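Local coordinates for porin (Acinetobacter baumannii AB307-0294, PDB 5DL7), which probably acts as a porin, a beta-barrel channel that lets small solutes, possibly including vanillate, cross the outer membrane, at residues 129-134 against 213-218; 223-228 against 292-297; 238-243 against 271-276. One frame throughout, in Å; residues are numbered along the deposited sequence.

In the fold
Contacts 1 and 2 lie side by side on two neighbouring strands of the barrel wall, 210-219 and 223-235, their centres about 9 Å apart. In each, an inward-folded piece of chain, 129-134 or 292-297, leans on the wall. The strands are joined by probable hydrogen bonds such as A217 N to Q225 O, 2.8 Å, and the two inserts touch each other where I134 meets L296. Contact 3 pairs the next two wall strands near a turn at the far end, with its centre about 28 Å from contact 1 and 31 Å from contact 2, beside bound detergent. A calcium ion, probably the one bound by E253 and E261, lies about 10 Å from the Y223 side chain of contact 2.

Contact 1. Residues 129-134 against 213-218; sequences PQLPTI and RAYHAE
P132 and T133, the two middle residues of a type I turn from L131 to I134, press against strand 213-218 without any direct hydrogen bond. The backbones stay apart, the nearest CA atoms being T133 and A217 at 6.3 Å, while the turn closes on itself through L131 N to I134 O and I134 N to L131 O. R213, Y215 and A217, alternate residues of the strand, all point at it. L131 and P132 both come up to the Y215 ring from the same side: L131 CD2 lies 3.7 Å from Y215 OH, and P132 CD lies 3.7 Å from Y215 CE2, both side chains crossing the tyrosine at about a right angle. P132 CG also covers one face of the R213 guanidinium, 3.5 Å from R213 NH1. A bend at chi3 (-71°) folds the arginine back over the proline, where its NH1 donates in plane to a water 3.0 Å away; that water donates to Q130 O. Farther along, T133 CB meets A217 CB at 3.8 Å, and T133 OG1 is hydrogen-bonded to T200 OG1. Strand 198-206 thus borders the turn beside A217, F227 of strand 223-235 packs on P132, and strand 159-170 meets L131 through E162 and F164.

Contact 2. Residues 223-228 against 292-297; sequences YQQQFL and GLPFLS
Y223 and Q225, alternate residues of one strand, both reach P294 in the long loop between strands 278-288 and 318-327. The Y223 side chain takes a chi1 of 68°, with CG set between its own backbone N and carbonyl carbon, and the ring comes to lie beneath the proline. P294 CG sits over one ring face, 4.2 Å from the centroid and shifted toward the rim, a CH-pi contact; P294 CB adds to it 3.8 Å from Y223 CD2. Beyond the ring, Y223 OH approaches the loop backbone, 3.6 Å from F295 CA, and L296 CG is 3.9 Å from the same oxygen. Q225 runs straight out from the strand, chi1 -180° and an extended chain beyond, which carries its amide the full length to the loop. There NE2 donates to P294 O at 2.9 Å with an N-H...O angle of 149°. The acceptor lies in the plane of the glutamine amide, although the donor is tilted from the carbonyl plane. NE2 is also hydrogen-bonded to S251 OG on the next strand, so two bonds fix the rotation of the amide. L293 CD1 packs 3.9 Å from Q225 NE2, and R188 takes up L293 O. An inward-folded loop held on the inner barrel wall is in keeping with the OprD family, whose pores are narrowed by such loops.

Contact 3. Residues 238-243 against 271-276; sequences DQLNFL and FGLNYQ. With C8E ((hydroxyethyloxy)tri(ethyloxy)octane), chain F.
N241 and N274 face each other as an antiparallel hydrogen-bonded pair, near the open end of the hairpin formed by strands 240-253 and 263-275, whose short segments 240-243 and 271-275 run at 162°. N241 N donates to N274 O at 2.9 Å, N274 N returns a bond to N241 O, and L243 and G272 repeat the pattern two residues on. The asparagine side chains run alongside each other with their amides turned only slightly apart. N241 ND2 gives N274 OD1 a bond of 3.2 Å, 158° at the hydrogen and within the plane of the N241 amide, while N274 ND2 is taken by T279 OG1 on the following strand.

F242 belongs to the other face of the sheet, with L240, L273 and Y275. From CB its ring leans along the strand, CG anti to the backbone N (chi1 166°). CD1 lies 3.5 Å from G272 O, and L273 CD2 approaches that same corner at the ring edge, 4.5 Å from F242 CD1. Next, CE1 comes to 4.1 Å from F271 CB, and at the tip CZ meets F271 CD1 at 4.0 Å, the two phenylalanines lying side by side and pointing the same way. Along this face L240 CD1 touches Y275 CB at 3.9 Å. Y275 continues next to Q239, its ring nearly perpendicular to the glutamine amide, and Q276 O accepts a hydrogen bond of 2.6 Å from detergent oxygen O21.

The asparagine pair, with its T279 link to the following strand, lies on the face shared with L243, while L240, F242, L273 and Y275 give the other face its mainly apolar character. That apolar face, with detergent bound close to Y275, is consistent with the membrane-facing surface of a barrel.

Contact 1. Residues 129-134 against 213-218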
loop_
_atom_site.group_PDB
_atom_site.type_symbol
_atom_site.label_atom_id
_atom_site.label_comp_id
_atom_site.label_asym_id
_atom_site.label_seq_id
_atom_site.Cartn_x
_atom_site.Cartn_y
_atom_site.Cartn_z
ATOM N N PRO A 129 -6.557 -7.935 3.215
ATOM C CA PRO A 129 -6.299 -7.299 4.556
ATOM C C PRO A 129 -5.889 -5.875 4.399
ATOM O O PRO A 129 -5.268 -5.526 3.405
ATOM C CB PRO A 129 -5.207 -8.161 5.148
ATOM C CG PRO A 129 -5.110 -9.454 4.243
ATOM C CD PRO A 129 -5.607 -9.041 2.915
ATOM N N GLN A 130 -6.268 -5.075 5.400
ATOM C CA GLN A 130 -6.004 -3.659 5.414
ATOM C C GLN A 130 -5.468 -3.196 6.785
ATOM O O GLN A 130 -5.915 -2.180 7.323
ATOM C CB GLN A 130 -7.323 -2.925 5.164
ATOM C CG GLN A 130 -8.031 -3.422 3.894
ATOM C CD GLN A 130 -7.404 -2.719 2.805
ATOM O OE1 GLN A 130 -6.460 -3.093 2.248
ATOM N NE2 GLN A 130 -7.963 -1.602 2.536
ATOM N N LEU A 131 -4.555 -3.929 7.363
ATOM C CA LEU A 131 -3.952 -3.630 8.705
ATOM C C LEU A 131 -2.568 -3.226 8.588
ATOM O O LEU A 131 -1.801 -3.542 7.608
ATOM C CB LEU A 131 -3.994 -4.889 9.569
ATOM C CG LEU A 131 -5.371 -5.409 9.886
ATOM C CD1 LEU A 131 -5.323 -6.608 10.782
ATOM C CD2 LEU A 131 -6.427 -4.408 10.338
ATOM N N PRO A 132 -2.059 -2.482 9.582
ATOM C CA PRO A 132 -0.636 -2.119 9.494
ATOM C C PRO A 132 0.377 -3.231 9.523
ATOM O O PRO A 132 1.471 -3.125 9.036
ATOM C CB PRO A 132 -0.420 -1.214 10.761
ATOM C CG PRO A 132 -1.790 -0.898 11.189
ATOM C CD PRO A 132 -2.813 -1.884 10.683
ATOM N N THR A 133 -0.036 -4.418 10.074
ATOM C CA THR A 133 0.789 -5.610 10.058
ATOM C C THR A 133 0.631 -6.459 8.749
ATOM O O THR A 133 1.408 -7.341 8.587
ATOM C CB THR A 133 0.393 -6.478 11.244
ATOM O OG1 THR A 133 -0.994 -6.607 11.310
ATOM C CG2 THR A 133 0.970 -5.741 12.547
ATOM N N ILE A 134 -0.388 -6.144 7.949
ATOM C CA ILE A 134 -0.713 -6.930 6.721
ATOM C C ILE A 134 -1.658 -6.049 5.929
ATOM O O ILE A 134 -2.845 -6.017 6.139
ATOM C CB ILE A 134 -1.203 -8.359 7.023
ATOM C CG1 ILE A 134 -1.486 -9.149 5.677
ATOM C CG2 ILE A 134 -2.346 -8.426 8.006
ATOM C CD1 ILE A 134 -1.743 -10.581 5.802
ATOM N N ARG A 213 -5.141 2.317 17.502
ATOM C CA ARG A 213 -5.037 1.031 16.946
ATOM C C ARG A 213 -3.814 0.341 17.619
ATOM O O ARG A 213 -2.760 0.958 17.907
ATOM C CB ARG A 213 -4.795 1.086 15.481
ATOM C CG ARG A 213 -5.947 1.789 14.723
ATOM C CD ARG A 213 -5.828 1.591 13.253
ATOM N NE ARG A 213 -4.684 2.393 12.801
ATOM C CZ ARG A 213 -4.058 2.265 11.594
ATOM N NH1 ARG A 213 -4.460 1.338 10.758
ATOM N NH2 ARG A 213 -3.079 3.102 11.144
ATOM N N ALA A 214 -3.967 -0.983 17.752
ATOM C CA ALA A 214 -2.919 -1.843 18.355
ATOM C C ALA A 214 -3.095 -3.204 17.683
ATOM O O ALA A 214 -4.143 -3.776 17.698
ATOM C CB ALA A 214 -2.991 -1.923 19.845
ATOM N N TYR A 215 -1.964 -3.760 17.231
ATOM C CA TYR A 215 -1.996 -5.103 16.662
ATOM C C TYR A 215 -0.672 -5.816 16.999
ATOM O O TYR A 215 0.396 -5.211 17.176
ATOM C CB TYR A 215 -2.090 -5.100 15.107
ATOM C CG TYR A 215 -3.377 -4.492 14.608
ATOM C CD1 TYR A 215 -4.521 -5.213 14.512
ATOM C CD2 TYR A 215 -3.333 -3.123 14.296
ATOM C CE1 TYR A 215 -5.752 -4.574 14.203
ATOM C CE2 TYR A 215 -4.548 -2.494 13.943
ATOM C CZ TYR A 215 -5.675 -3.215 13.925
ATOM O OH TYR A 215 -6.825 -2.530 13.553
ATOM N N HIS A 216 -0.764 -7.107 17.063
ATOM C CA HIS A 216 0.360 -8.045 17.160
ATOM C C HIS A 216 0.340 -9.013 15.945
ATOM O O HIS A 216 -0.704 -9.417 15.525
ATOM C CB HIS A 216 0.346 -8.877 18.494
ATOM C CG HIS A 216 1.277 -10.062 18.472
ATOM N ND1 HIS A 216 2.639 -9.930 18.625
ATOM C CD2 HIS A 216 1.053 -11.363 18.192
ATOM C CE1 HIS A 216 3.206 -11.109 18.478
ATOM N NE2 HIS A 216 2.279 -12.009 18.300
ATOM N N ALA A 217 1.499 -9.359 15.464
ATOM C CA ALA A 217 1.638 -10.237 14.289
ATOM C C ALA A 217 2.886 -11.160 14.478
ATOM O O ALA A 217 3.884 -10.808 15.117
ATOM C CB ALA A 217 1.849 -9.505 13.009
ATOM N N GLU A 218 2.749 -12.339 13.891
ATOM C CA GLU A 218 3.846 -13.298 13.800
ATOM C C GLU A 218 3.850 -13.842 12.381
ATOM O O GLU A 218 2.933 -14.539 11.977
ATOM C CB GLU A 218 3.775 -14.371 14.844
ATOM C CG GLU A 218 4.950 -15.333 14.706
ATOM C CD GLU A 218 4.864 -16.497 15.690
ATOM O OE1 GLU A 218 4.833 -16.231 16.850
ATOM O OE2 GLU A 218 4.615 -17.594 15.249
HETATM O O HOH W 1 -4.175 -0.023 8.091
#

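Contact 2. Residues 223-228 against 292-297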
loop_
_atom_site.group_PDB
_atom_site.type_symbol
_atom_site.label_atom_id
_atom_site.label_comp_id
_atom_site.label_asym_id
_atom_site.label_seq_id
_atom_site.Cartn_x
_atom_site.Cartn_y
_atom_site.Cartn_z
ATOM N N TYR A 223 9.616 -13.297 11.836
ATOM C CA TYR A 223 9.578 -12.133 12.771
ATOM C C TYR A 223 8.271 -12.131 13.564
ATOM O O TYR A 223 7.250 -12.665 13.088
ATOM C CB TYR A 223 9.841 -10.819 12.136
ATOM C CG TYR A 223 8.808 -10.317 11.186
ATOM C CD1 TYR A 223 7.598 -9.773 11.692
ATOM C CD2 TYR A 223 8.905 -10.334 9.834
ATOM C CE1 TYR A 223 6.650 -9.288 10.815
ATOM C CE2 TYR A 223 7.963 -9.815 8.956
ATOM C CZ TYR A 223 6.797 -9.340 9.369
ATOM O OH TYR A 223 5.792 -8.862 8.582
ATOM N N GLN A 224 8.333 -11.412 14.696
ATOM C CA GLN A 224 7.112 -10.952 15.433
ATOM C C GLN A 224 7.123 -9.449 15.356
ATOM O O GLN A 224 8.185 -8.823 15.430
ATOM C CB GLN A 224 7.084 -11.431 16.907
ATOM C CG GLN A 224 6.812 -12.873 16.934
ATOM C CD GLN A 224 6.811 -13.428 18.357
ATOM O OE1 GLN A 224 7.094 -14.708 18.602
ATOM N NE2 GLN A 224 6.571 -12.546 19.279
ATOM N N GLN A 225 5.953 -8.847 15.288
ATOM C CA GLN A 225 5.818 -7.418 15.114
ATOM C C GLN A 225 4.593 -6.874 15.918
ATOM O O GLN A 225 3.569 -7.524 15.828
ATOM C CB GLN A 225 5.788 -7.043 13.675
ATOM C CG GLN A 225 5.651 -5.580 13.356
ATOM C CD GLN A 225 5.705 -5.391 11.842
ATOM O OE1 GLN A 225 4.700 -5.473 11.145
ATOM N NE2 GLN A 225 6.944 -5.147 11.344
ATOM N N GLN A 226 4.840 -5.818 16.682
ATOM C CA GLN A 226 3.671 -5.094 17.228
ATOM C C GLN A 226 3.522 -3.717 16.661
ATOM O O GLN A 226 4.546 -3.076 16.167
ATOM C CB GLN A 226 3.898 -4.931 18.697
ATOM C CG GLN A 226 3.872 -6.201 19.528
ATOM C CD GLN A 226 5.205 -6.978 19.446
ATOM O OE1 GLN A 226 6.286 -6.393 19.508
ATOM N NE2 GLN A 226 5.075 -8.235 19.200
ATOM N N PHE A 227 2.328 -3.230 16.580
ATOM C CA PHE A 227 2.022 -1.888 16.072
ATOM C C PHE A 227 1.212 -1.158 17.137
ATOM O O PHE A 227 0.232 -1.740 17.657
ATOM C CB PHE A 227 1.112 -1.999 14.830
ATOM C CG PHE A 227 0.581 -0.661 14.316
ATOM C CD1 PHE A 227 1.426 0.127 13.553
ATOM C CD2 PHE A 227 -0.618 -0.211 14.759
ATOM C CE1 PHE A 227 0.954 1.337 13.097
ATOM C CE2 PHE A 227 -1.121 1.034 14.275
ATOM C CZ PHE A 227 -0.309 1.792 13.498
ATOM N N LEU A 228 1.519 0.106 17.321
ATOM C CA LEU A 228 0.620 1.005 18.052
ATOM C C LEU A 228 0.489 2.261 17.207
ATOM O O LEU A 228 1.504 2.702 16.628
ATOM C CB LEU A 228 1.255 1.475 19.374
ATOM C CG LEU A 228 1.416 0.332 20.379
ATOM C CD1 LEU A 228 2.180 1.007 21.589
ATOM C CD2 LEU A 228 0.056 -0.156 20.861
ATOM N N GLY A 292 16.737 -2.605 9.685
ATOM C CA GLY A 292 15.626 -1.855 9.241
ATOM C C GLY A 292 14.340 -2.591 9.568
ATOM O O GLY A 292 14.268 -3.611 10.187
ATOM N N LEU A 293 13.261 -2.010 9.081
ATOM C CA LEU A 293 11.895 -2.458 9.320
ATOM C C LEU A 293 11.472 -3.656 8.390
ATOM O O LEU A 293 11.555 -3.510 7.196
ATOM C CB LEU A 293 10.883 -1.357 9.016
ATOM C CG LEU A 293 9.396 -1.613 9.233
ATOM C CD1 LEU A 293 9.067 -1.887 10.679
ATOM C CD2 LEU A 293 8.555 -0.541 8.587
ATOM N N PRO A 294 11.099 -4.754 8.964
ATOM C CA PRO A 294 10.489 -5.845 8.130
ATOM C C PRO A 294 9.021 -5.668 7.918
ATOM O O PRO A 294 8.305 -5.099 8.734
ATOM C CB PRO A 294 10.702 -7.154 8.929
ATOM C CG PRO A 294 10.571 -6.620 10.387
ATOM C CD PRO A 294 11.121 -5.201 10.387
ATOM N N PHE A 295 8.544 -6.242 6.780
ATOM C CA PHE A 295 7.118 -6.296 6.459
ATOM C C PHE A 295 6.890 -7.361 5.387
ATOM O O PHE A 295 7.903 -7.813 4.833
ATOM C CB PHE A 295 6.530 -4.891 6.089
ATOM C CG PHE A 295 7.388 -4.088 5.111
ATOM C CD1 PHE A 295 7.162 -4.248 3.730
ATOM C CD2 PHE A 295 8.339 -3.157 5.576
ATOM C CE1 PHE A 295 7.904 -3.542 2.846
ATOM C CE2 PHE A 295 9.143 -2.483 4.722
ATOM C CZ PHE A 295 8.953 -2.698 3.331
ATOM N N LEU A 296 5.678 -7.659 5.109
ATOM C CA LEU A 296 5.376 -8.771 4.174
ATOM C C LEU A 296 5.847 -8.471 2.785
ATOM O O LEU A 296 5.873 -7.326 2.325
ATOM C CB LEU A 296 3.891 -9.145 4.270
ATOM C CG LEU A 296 3.542 -9.794 5.574
ATOM C CD1 LEU A 296 2.007 -9.792 5.765
ATOM C CD2 LEU A 296 3.946 -11.255 5.661
ATOM N N SER A 297 6.132 -9.526 2.056
ATOM C CA SER A 297 6.520 -9.439 0.631
ATOM C C SER A 297 5.411 -8.798 -0.195
ATOM O O SER A 297 4.176 -8.992 0.053
ATOM C CB SER A 297 6.866 -10.858 0.088
ATOM O OG SER A 297 5.710 -11.713 0.164
#

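Contact 3. Residues 238-243 against 271-276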
loop_
_atom_site.group_PDB
_atom_site.type_symbol
_atom_site.label_atom_id
_atom_site.label_comp_id
_atom_site.label_asym_id
_atom_site.label_seq_id
_atom_site.Cartn_x
_atom_site.Cartn_y
_atom_site.Cartn_z
ATOM N N ASP A 238 -13.659 26.808 14.101
ATOM C CA ASP A 238 -14.655 26.543 13.044
ATOM C C ASP A 238 -14.071 26.390 11.697
ATOM O O ASP A 238 -14.631 25.731 10.873
ATOM C CB ASP A 238 -15.692 27.710 13.015
ATOM C CG ASP A 238 -16.830 27.464 13.985
ATOM O OD1 ASP A 238 -17.018 26.269 14.353
ATOM O OD2 ASP A 238 -17.558 28.418 14.347
ATOM N N GLN A 239 -12.868 26.898 11.505
ATOM C CA GLN A 239 -12.267 26.833 10.205
ATOM C C GLN A 239 -10.919 26.055 10.115
ATOM O O GLN A 239 -10.550 25.770 9.041
ATOM C CB GLN A 239 -11.938 28.250 9.827
ATOM C CG GLN A 239 -13.156 29.109 9.844
ATOM C CD GLN A 239 -12.783 30.464 9.504
ATOM O OE1 GLN A 239 -11.781 31.001 9.950
ATOM N NE2 GLN A 239 -13.594 31.061 8.728
ATOM N N LEU A 240 -10.234 25.693 11.216
ATOM C CA LEU A 240 -8.938 25.099 11.137
ATOM C C LEU A 240 -8.978 23.731 11.797
ATOM O O LEU A 240 -9.514 23.604 12.883
ATOM C CB LEU A 240 -8.014 26.058 11.887
ATOM C CG LEU A 240 -6.552 25.695 11.989
ATOM C CD1 LEU A 240 -6.036 25.715 10.544
ATOM C CD2 LEU A 240 -5.722 26.630 12.878
ATOM N N ASN A 241 -8.488 22.701 11.078
ATOM C CA ASN A 241 -8.455 21.350 11.585
ATOM C C ASN A 241 -6.991 20.927 11.702
ATOM O O ASN A 241 -6.089 21.357 10.897
ATOM C CB ASN A 241 -9.189 20.389 10.665
ATOM C CG ASN A 241 -10.625 20.768 10.447
ATOM O OD1 ASN A 241 -11.294 20.959 11.414
ATOM N ND2 ASN A 241 -10.987 21.189 9.248
ATOM N N PHE A 242 -6.696 20.172 12.765
ATOM C CA PHE A 242 -5.335 19.627 13.030
ATOM C C PHE A 242 -5.365 18.146 12.766
ATOM O O PHE A 242 -6.169 17.415 13.303
ATOM C CB PHE A 242 -4.979 19.858 14.452
ATOM C CG PHE A 242 -3.771 19.039 14.898
ATOM C CD1 PHE A 242 -2.569 19.231 14.307
ATOM C CD2 PHE A 242 -3.895 18.098 15.887
ATOM C CE1 PHE A 242 -1.419 18.417 14.629
ATOM C CE2 PHE A 242 -2.777 17.316 16.261
ATOM C CZ PHE A 242 -1.544 17.477 15.603
ATOM N N LEU A 243 -4.621 17.710 11.770
ATOM C CA LEU A 243 -4.635 16.340 11.302
ATOM C C LEU A 243 -3.373 15.622 11.861
ATOM O O LEU A 243 -2.242 16.197 11.894
ATOM C CB LEU A 243 -4.634 16.258 9.795
ATOM C CG LEU A 243 -5.604 17.045 8.916
ATOM C CD1 LEU A 243 -5.778 16.465 7.553
ATOM C CD2 LEU A 243 -6.871 17.295 9.523
ATOM N N PHE A 271 1.808 15.377 10.462
ATOM C CA PHE A 271 0.986 16.340 11.187
ATOM C C PHE A 271 0.626 17.487 10.274
ATOM O O PHE A 271 1.501 18.081 9.629
ATOM C CB PHE A 271 1.702 16.864 12.393
ATOM C CG PHE A 271 2.222 15.784 13.291
ATOM C CD1 PHE A 271 1.381 15.186 14.196
ATOM C CD2 PHE A 271 3.505 15.304 13.141
ATOM C CE1 PHE A 271 1.839 14.157 15.019
ATOM C CE2 PHE A 271 3.975 14.246 13.987
ATOM C CZ PHE A 271 3.132 13.719 14.938
ATOM N N GLY A 272 -0.648 17.852 10.168
ATOM C CA GLY A 272 -1.089 18.816 9.228
ATOM C C GLY A 272 -2.085 19.830 9.761
ATOM O O GLY A 272 -2.723 19.605 10.790
ATOM N N LEU A 273 -2.064 21.019 9.166
ATOM C CA LEU A 273 -3.131 22.003 9.359
ATOM C C LEU A 273 -3.918 22.088 8.066
ATOM O O LEU A 273 -3.336 22.426 6.991
ATOM C CB LEU A 273 -2.474 23.339 9.691
ATOM C CG LEU A 273 -1.763 23.305 11.105
ATOM C CD1 LEU A 273 -1.178 24.661 11.444
ATOM C CD2 LEU A 273 -2.891 23.145 12.156
ATOM N N ASN A 274 -5.253 22.033 8.177
ATOM C CA ASN A 274 -6.260 22.180 7.131
ATOM C C ASN A 274 -7.074 23.393 7.318
ATOM O O ASN A 274 -7.668 23.576 8.395
ATOM C CB ASN A 274 -7.086 20.912 7.104
ATOM C CG ASN A 274 -8.234 20.983 6.118
ATOM O OD1 ASN A 274 -9.309 21.407 6.499
ATOM N ND2 ASN A 274 -8.028 20.698 4.836
ATOM N N TYR A 275 -7.127 24.277 6.301
ATOM C CA TYR A 275 -7.762 25.590 6.374
ATOM C C TYR A 275 -8.274 25.888 4.943
ATOM O O TYR A 275 -7.497 25.911 3.984
ATOM C CB TYR A 275 -6.756 26.690 6.801
ATOM C CG TYR A 275 -7.337 28.004 6.887
ATOM C CD1 TYR A 275 -8.197 28.350 7.963
ATOM C CD2 TYR A 275 -7.120 28.903 5.901
ATOM C CE1 TYR A 275 -8.744 29.632 8.029
ATOM C CE2 TYR A 275 -7.660 30.144 5.959
ATOM C CZ TYR A 275 -8.491 30.472 7.022
ATOM O OH TYR A 275 -8.999 31.686 6.958
ATOM N N GLN A 276 -9.573 26.071 4.777
ATOM C CA GLN A 276 -10.179 26.535 3.528
ATOM C C GLN A 276 -9.633 25.637 2.290
ATOM O O GLN A 276 -9.281 26.162 1.190
ATOM C CB GLN A 276 -9.820 27.970 3.281
ATOM C CG GLN A 276 -10.461 28.904 4.275
ATOM C CD GLN A 276 -10.475 30.316 3.859
ATOM O OE1 GLN A 276 -10.002 30.674 2.802
ATOM N NE2 GLN A 276 -11.074 31.176 4.702
HETATM C C1 C8E F . -6.325 23.151 -13.823
HETATM C C2 C8E F . -5.557 23.596 -12.579
HETATM C C3 C8E F . -4.434 22.630 -12.123
HETATM C C4 C8E F . -3.691 23.297 -10.958
HETATM C C5 C8E F . -2.552 22.537 -10.322
HETATM C C6 C8E F . -1.622 23.353 -9.493
HETATM C C7 C8E F . -2.257 23.704 -8.222
HETATM C C8 C8E F . -1.297 24.350 -7.373
HETATM O O9 C8E F . -2.399 24.507 -6.515
HETATM C C10 C8E F . -2.711 25.230 -5.339
HETATM C C11 C8E F . -3.933 25.906 -5.820
HETATM O O12 C8E F . -4.737 26.715 -4.923
HETATM C C13 C8E F . -4.715 28.187 -5.073
HETATM C C14 C8E F . -6.004 28.863 -4.583
HETATM O O15 C8E F . -5.860 29.812 -3.463
HETATM C C16 C8E F . -7.101 30.110 -2.780
HETATM C C17 C8E F . -6.898 30.894 -1.454
HETATM O O18 C8E F . -7.154 30.335 -0.139
HETATM C C19 C8E F . -8.498 29.833 0.159
HETATM C C20 C8E F . -9.046 28.923 -0.966
HETATM O O21 C8E F . -9.909 27.807 -0.742
#